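Local coordinates for cysteine desulfurase (Thermococcus onnurineus, PDB 5B89), which probably uses pyridoxal 5'-phosphate to take the sulfur from L-cysteine and pass it to a sulfur carrier, with L-alanine as the other product, at residues Val222-Phe232 against Val246-Phe257. Sequence-based numbering, arbitrary orientation.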
loop_
_atom_site.group_PDB
_atom_site.type_symbol
_atom_site.label_atom_id
_atom_site.label_comp_id
_atom_site.label_asym_id
_atom_site.label_seq_id
_atom_site.Cartn_x
_atom_site.Cartn_y
_atom_site.Cartn_z
ATOM N N VAL B 222 -23.135 -1.180 -1.154
ATOM C CA VAL B 222 -23.103 0.209 -1.403
ATOM C C VAL B 222 -24.493 0.830 -1.747
ATOM O O VAL B 222 -24.737 2.003 -1.470
ATOM C CB VAL B 222 -22.046 0.659 -2.418
ATOM C CG1 VAL B 222 -20.623 0.341 -1.876
ATOM C CG2 VAL B 222 -22.309 0.059 -3.774
ATOM N N LYS B 223 -25.264 0.062 -2.466
ATOM C CA LYS B 223 -26.674 0.498 -2.858
ATOM C C LYS B 223 -27.581 0.616 -1.595
ATOM O O LYS B 223 -28.194 1.705 -1.359
ATOM C CB LYS B 223 -27.250 -0.510 -3.834
ATOM C CG LYS B 223 -26.427 -0.722 -5.134
ATOM C CD LYS B 223 -26.855 -1.865 -6.103
ATOM C CE LYS B 223 -25.902 -3.106 -6.140
ATOM N NZ LYS B 223 -26.439 -4.383 -5.477
ATOM N N LYS B 224 -27.559 -0.393 -0.753
ATOM C CA LYS B 224 -28.345 -0.448 0.453
ATOM C C LYS B 224 -27.940 0.626 1.404
ATOM O O LYS B 224 -28.771 1.212 2.080
ATOM C CB LYS B 224 -28.281 -1.764 1.156
ATOM C CG LYS B 224 -28.817 -2.868 0.333
ATOM C CD LYS B 224 -28.997 -4.132 1.098
ATOM C CE LYS B 224 -29.409 -5.189 0.072
ATOM N NZ LYS B 224 -29.580 -6.451 0.832
ATOM N N LEU B 225 -26.643 0.969 1.469
ATOM C CA LEU B 225 -26.144 1.947 2.381
ATOM C C LEU B 225 -26.216 3.379 1.843
ATOM O O LEU B 225 -25.866 4.328 2.521
ATOM C CB LEU B 225 -24.685 1.612 2.714
ATOM C CG LEU B 225 -24.490 0.334 3.507
ATOM C CD1 LEU B 225 -22.970 0.155 3.727
ATOM C CD2 LEU B 225 -25.300 0.173 4.826
ATOM N N HIS B 226 -26.575 3.494 0.557
ATOM C CA HIS B 226 -26.562 4.796 -0.113
ATOM C C HIS B 226 -25.253 5.508 -0.105
ATOM O O HIS B 226 -25.092 6.693 -0.082
ATOM C CB HIS B 226 -27.641 5.771 0.430
ATOM C CG HIS B 226 -29.005 5.164 0.553
ATOM N ND1 HIS B 226 -29.570 4.662 1.721
ATOM C CD2 HIS B 226 -29.853 4.863 -0.451
ATOM C CE1 HIS B 226 -30.764 4.152 1.417
ATOM N NE2 HIS B 226 -30.957 4.271 0.113
ATOM N N ALA B 227 -24.181 4.685 -0.180
ATOM C CA ALA B 227 -22.826 5.216 -0.164
ATOM C C ALA B 227 -22.396 5.901 -1.481
ATOM O O ALA B 227 -22.634 5.394 -2.527
ATOM C CB ALA B 227 -21.822 4.050 0.160
ATOM N N ASP B 228 -21.749 7.033 -1.305
ATOM C CA ASP B 228 -21.023 7.691 -2.375
ATOM C C ASP B 228 -19.517 7.287 -2.369
ATOM O O ASP B 228 -18.915 7.150 -3.435
ATOM C CB ASP B 228 -21.143 9.184 -2.278
ATOM C CG ASP B 228 -22.649 9.638 -2.479
ATOM O OD1 ASP B 228 -23.285 9.150 -3.408
ATOM O OD2 ASP B 228 -23.021 10.456 -1.624
ATOM N N PHE B 229 -18.965 7.129 -1.172
ATOM C CA PHE B 229 -17.582 6.617 -0.989
ATOM C C PHE B 229 -17.686 5.648 0.114
ATOM O O PHE B 229 -18.414 5.826 1.104
ATOM C CB PHE B 229 -16.642 7.731 -0.657
ATOM C CG PHE B 229 -16.513 8.753 -1.745
ATOM C CD1 PHE B 229 -17.402 9.768 -1.843
ATOM C CD2 PHE B 229 -15.453 8.716 -2.633
ATOM C CE1 PHE B 229 -17.265 10.704 -2.867
ATOM C CE2 PHE B 229 -15.328 9.622 -3.686
ATOM C CZ PHE B 229 -16.215 10.610 -3.769
ATOM N N LEU B 230 -16.846 4.594 0.006
ATOM C CA LEU B 230 -16.806 3.539 1.053
ATOM C C LEU B 230 -15.428 2.968 1.143
ATOM O O LEU B 230 -14.832 2.764 0.091
ATOM C CB LEU B 230 -17.842 2.507 0.863
ATOM C CG LEU B 230 -17.961 1.420 1.938
ATOM C CD1 LEU B 230 -19.357 0.967 2.099
ATOM C CD2 LEU B 230 -17.091 0.249 1.583
ATOM N N ALA B 231 -14.933 2.787 2.361
ATOM C CA ALA B 231 -13.512 2.298 2.542
ATOM C C ALA B 231 -13.556 1.055 3.419
ATOM O O ALA B 231 -14.360 0.956 4.345
ATOM C CB ALA B 231 -12.726 3.376 3.264
ATOM N N PHE B 232 -12.730 0.068 3.112
ATOM C CA PHE B 232 -12.469 -1.053 4.008
ATOM C C PHE B 232 -11.070 -1.579 3.845
ATOM O O PHE B 232 -10.375 -1.180 2.936
ATOM C CB PHE B 232 -13.513 -2.118 3.917
ATOM C CG PHE B 232 -13.539 -2.940 2.681
ATOM C CD1 PHE B 232 -12.817 -4.132 2.649
ATOM C CD2 PHE B 232 -14.317 -2.625 1.584
ATOM C CE1 PHE B 232 -12.876 -4.973 1.610
ATOM C CE2 PHE B 232 -14.388 -3.492 0.536
ATOM C CZ PHE B 232 -13.626 -4.679 0.519
ATOM N N VAL B 246 -9.505 -0.930 0.140
ATOM C CA VAL B 246 -10.438 -0.605 -0.947
ATOM C C VAL B 246 -11.039 0.764 -0.703
ATOM O O VAL B 246 -11.346 1.111 0.423
ATOM C CB VAL B 246 -11.523 -1.700 -1.042
ATOM C CG1 VAL B 246 -12.630 -1.266 -2.026
ATOM C CG2 VAL B 246 -10.959 -3.021 -1.416
ATOM N N LEU B 247 -11.130 1.517 -1.790
ATOM C CA LEU B 247 -11.906 2.737 -1.850
ATOM C C LEU B 247 -12.920 2.577 -2.975
ATOM O O LEU B 247 -12.571 2.442 -4.163
ATOM C CB LEU B 247 -11.077 3.963 -2.049
ATOM C CG LEU B 247 -11.873 5.315 -2.250
ATOM C CD1 LEU B 247 -12.696 5.557 -1.065
ATOM C CD2 LEU B 247 -10.910 6.419 -2.587
ATOM N N TYR B 248 -14.218 2.600 -2.598
ATOM C CA TYR B 248 -15.290 2.707 -3.570
ATOM C C TYR B 248 -15.627 4.117 -3.808
ATOM O O TYR B 248 -15.776 4.909 -2.878
ATOM C CB TYR B 248 -16.543 2.007 -2.990
ATOM C CG TYR B 248 -17.892 2.334 -3.638
ATOM C CD1 TYR B 248 -18.232 1.788 -4.859
ATOM C CD2 TYR B 248 -18.709 3.228 -3.062
ATOM C CE1 TYR B 248 -19.439 2.033 -5.404
ATOM C CE2 TYR B 248 -19.911 3.510 -3.616
ATOM C CZ TYR B 248 -20.242 2.923 -4.795
ATOM O OH TYR B 248 -21.503 3.160 -5.459
ATOM N N ILE B 249 -15.679 4.447 -5.103
ATOM C CA ILE B 249 -16.072 5.777 -5.621
ATOM C C ILE B 249 -17.221 5.618 -6.540
ATOM O O ILE B 249 -17.130 5.028 -7.624
ATOM C CB ILE B 249 -14.937 6.437 -6.382
ATOM C CG1 ILE B 249 -13.645 6.552 -5.542
ATOM C CG2 ILE B 249 -15.375 7.771 -6.952
ATOM C CD1 ILE B 249 -12.436 6.986 -6.315
ATOM N N ARG B 250 -18.417 6.072 -6.108
ATOM C CA ARG B 250 -19.566 5.958 -7.030
ATOM C C ARG B 250 -19.366 6.821 -8.302
ATOM O O ARG B 250 -18.813 7.890 -8.274
ATOM C CB ARG B 250 -20.782 6.473 -6.215
ATOM C CG ARG B 250 -22.114 6.283 -6.944
ATOM C CD ARG B 250 -23.353 6.250 -6.092
ATOM N NE ARG B 250 -23.549 7.560 -5.746
ATOM C CZ ARG B 250 -24.401 8.409 -6.371
ATOM N NH1 ARG B 250 -25.014 8.070 -7.526
ATOM N NH2 ARG B 250 -24.591 9.644 -5.849
ATOM N N GLU B 251 -19.804 6.185 -9.389
ATOM C CA GLU B 251 -19.500 6.732 -10.701
ATOM C C GLU B 251 -19.924 8.161 -10.950
ATOM O O GLU B 251 -19.301 8.905 -11.695
ATOM C CB GLU B 251 -20.034 5.800 -11.799
ATOM C CG GLU B 251 -21.494 5.664 -11.910
ATOM C CD GLU B 251 -21.965 4.704 -13.027
ATOM O OE1 GLU B 251 -21.166 4.378 -13.909
ATOM O OE2 GLU B 251 -23.116 4.289 -12.933
ATOM N N GLU B 252 -21.013 8.570 -10.270
ATOM C CA GLU B 252 -21.359 9.918 -10.359
ATOM C C GLU B 252 -20.340 10.935 -9.929
ATOM O O GLU B 252 -20.387 12.131 -10.299
ATOM C CB GLU B 252 -22.701 10.155 -9.713
ATOM C CG GLU B 252 -22.709 10.813 -8.394
ATOM C CD GLU B 252 -24.067 11.499 -8.122
ATOM O OE1 GLU B 252 -24.110 12.686 -7.663
ATOM O OE2 GLU B 252 -25.108 10.834 -8.364
ATOM N N PHE B 253 -19.285 10.555 -9.137
ATOM C CA PHE B 253 -18.208 11.392 -8.772
ATOM C C PHE B 253 -16.960 11.308 -9.592
ATOM O O PHE B 253 -16.010 12.023 -9.298
ATOM C CB PHE B 253 -17.849 11.089 -7.262
ATOM C CG PHE B 253 -18.989 11.459 -6.367
ATOM C CD1 PHE B 253 -19.115 12.761 -5.854
ATOM C CD2 PHE B 253 -19.979 10.534 -6.136
ATOM C CE1 PHE B 253 -20.240 13.081 -5.068
ATOM C CE2 PHE B 253 -21.074 10.897 -5.389
ATOM C CZ PHE B 253 -21.179 12.137 -4.879
ATOM N N PHE B 254 -16.982 10.542 -10.692
ATOM C CA PHE B 254 -15.738 10.480 -11.525
ATOM C C PHE B 254 -15.363 11.859 -12.084
ATOM O O PHE B 254 -14.198 12.076 -12.292
ATOM C CB PHE B 254 -15.926 9.480 -12.618
ATOM C CG PHE B 254 -16.049 8.047 -12.203
ATOM C CD1 PHE B 254 -15.724 7.558 -10.892
ATOM C CD2 PHE B 254 -16.433 7.051 -13.094
ATOM C CE1 PHE B 254 -15.753 6.205 -10.647
ATOM C CE2 PHE B 254 -16.492 5.717 -12.806
ATOM C CZ PHE B 254 -16.121 5.291 -11.528
ATOM N N ASP B 255 -16.318 12.771 -12.334
ATOM C CA ASP B 255 -15.984 14.135 -12.909
ATOM C C ASP B 255 -15.716 15.174 -11.826
ATOM O O ASP B 255 -15.561 16.329 -12.120
ATOM C CB ASP B 255 -17.183 14.651 -13.789
ATOM C CG ASP B 255 -17.315 13.908 -15.118
ATOM O OD1 ASP B 255 -16.322 13.297 -15.563
ATOM O OD2 ASP B 255 -18.430 13.909 -15.701
ATOM N N THR B 256 -15.735 14.802 -10.555
ATOM C CA THR B 256 -15.672 15.723 -9.415
ATOM C C THR B 256 -14.356 15.366 -8.626
ATOM O O THR B 256 -13.604 16.185 -8.228
ATOM C CB THR B 256 -16.877 15.518 -8.437
ATOM O OG1 THR B 256 -18.081 15.823 -9.124
ATOM C CG2 THR B 256 -16.767 16.413 -7.152
ATOM N N PHE B 257 -14.102 14.065 -8.478
ATOM C CA PHE B 257 -13.061 13.623 -7.552
ATOM C C PHE B 257 -11.696 13.782 -8.148
ATOM O O PHE B 257 -11.424 13.100 -9.154
ATOM C CB PHE B 257 -13.343 12.164 -7.234
ATOM C CG PHE B 257 -12.414 11.562 -6.173
ATOM C CD1 PHE B 257 -12.524 11.940 -4.849
ATOM C CD2 PHE B 257 -11.496 10.636 -6.499
ATOM C CE1 PHE B 257 -11.672 11.422 -3.915
ATOM C CE2 PHE B 257 -10.644 10.085 -5.533
ATOM C CZ PHE B 257 -10.737 10.528 -4.262
#
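Val222 sets its CG1 methyl squarely over the Tyr248 ring, 3.6 Å from the centroid, while its other methyl, CG2, reaches the phenol oxygen. Ala227 O meets the same ring at its edge, 3.5 Å from Tyr248 CE2. Further along that face of the sheet, the Phe232 ring runs alongside Val246: Phe232 CG sits between the backbone N and carbonyl carbon (chi1 71°), which swings the ring over its neighbour, and Val246 CB lies under one face, 3.7 Å from Phe232 CE2; the next residue, Ser233, is a cofactor ligand. Ile93 of helix 73-93 packs against Val222, Phe232 and Tyr248. These side chains illustrate how one face of an antiparallel hairpin, here strands 229-233 and 245-249 of the seven-stranded mixed sheet in the large domain of a fold-type I PLP enzyme, is packed beneath a covering helix. Leu230 and Tyr248 form a hydrogen-bonded pair, with Tyr248 N 2.8 Å from Leu230 O. On the opposite face, Phe229 leans across the strand towards Ile249, its CE2 3.8 Å from Ile249 CG2, and enters an aromatic cluster: its plane is inclined by 54° to that of Phe253 and by 47° to that of Phe257, and Val113 of helix 106-117 adjoins it. Beyond the paired strands, Arg250 bends at chi3 to bring NE and NH2 side-on to one oxygen, each 2.8 Å from Asp228 OD1, which takes both bonds near the guanidinium plane, neither of them straight; Glu252 joins the salt-bridge network. An alanine at Arg250 is likely to leave the buried Asp228 OD1 without either guanidinium donor and Glu252 without its cationic mate. The other carboxylate oxygen, Asp228 OD2, accepts the backbone N-H of Phe207, tying this corner to strand 206-210.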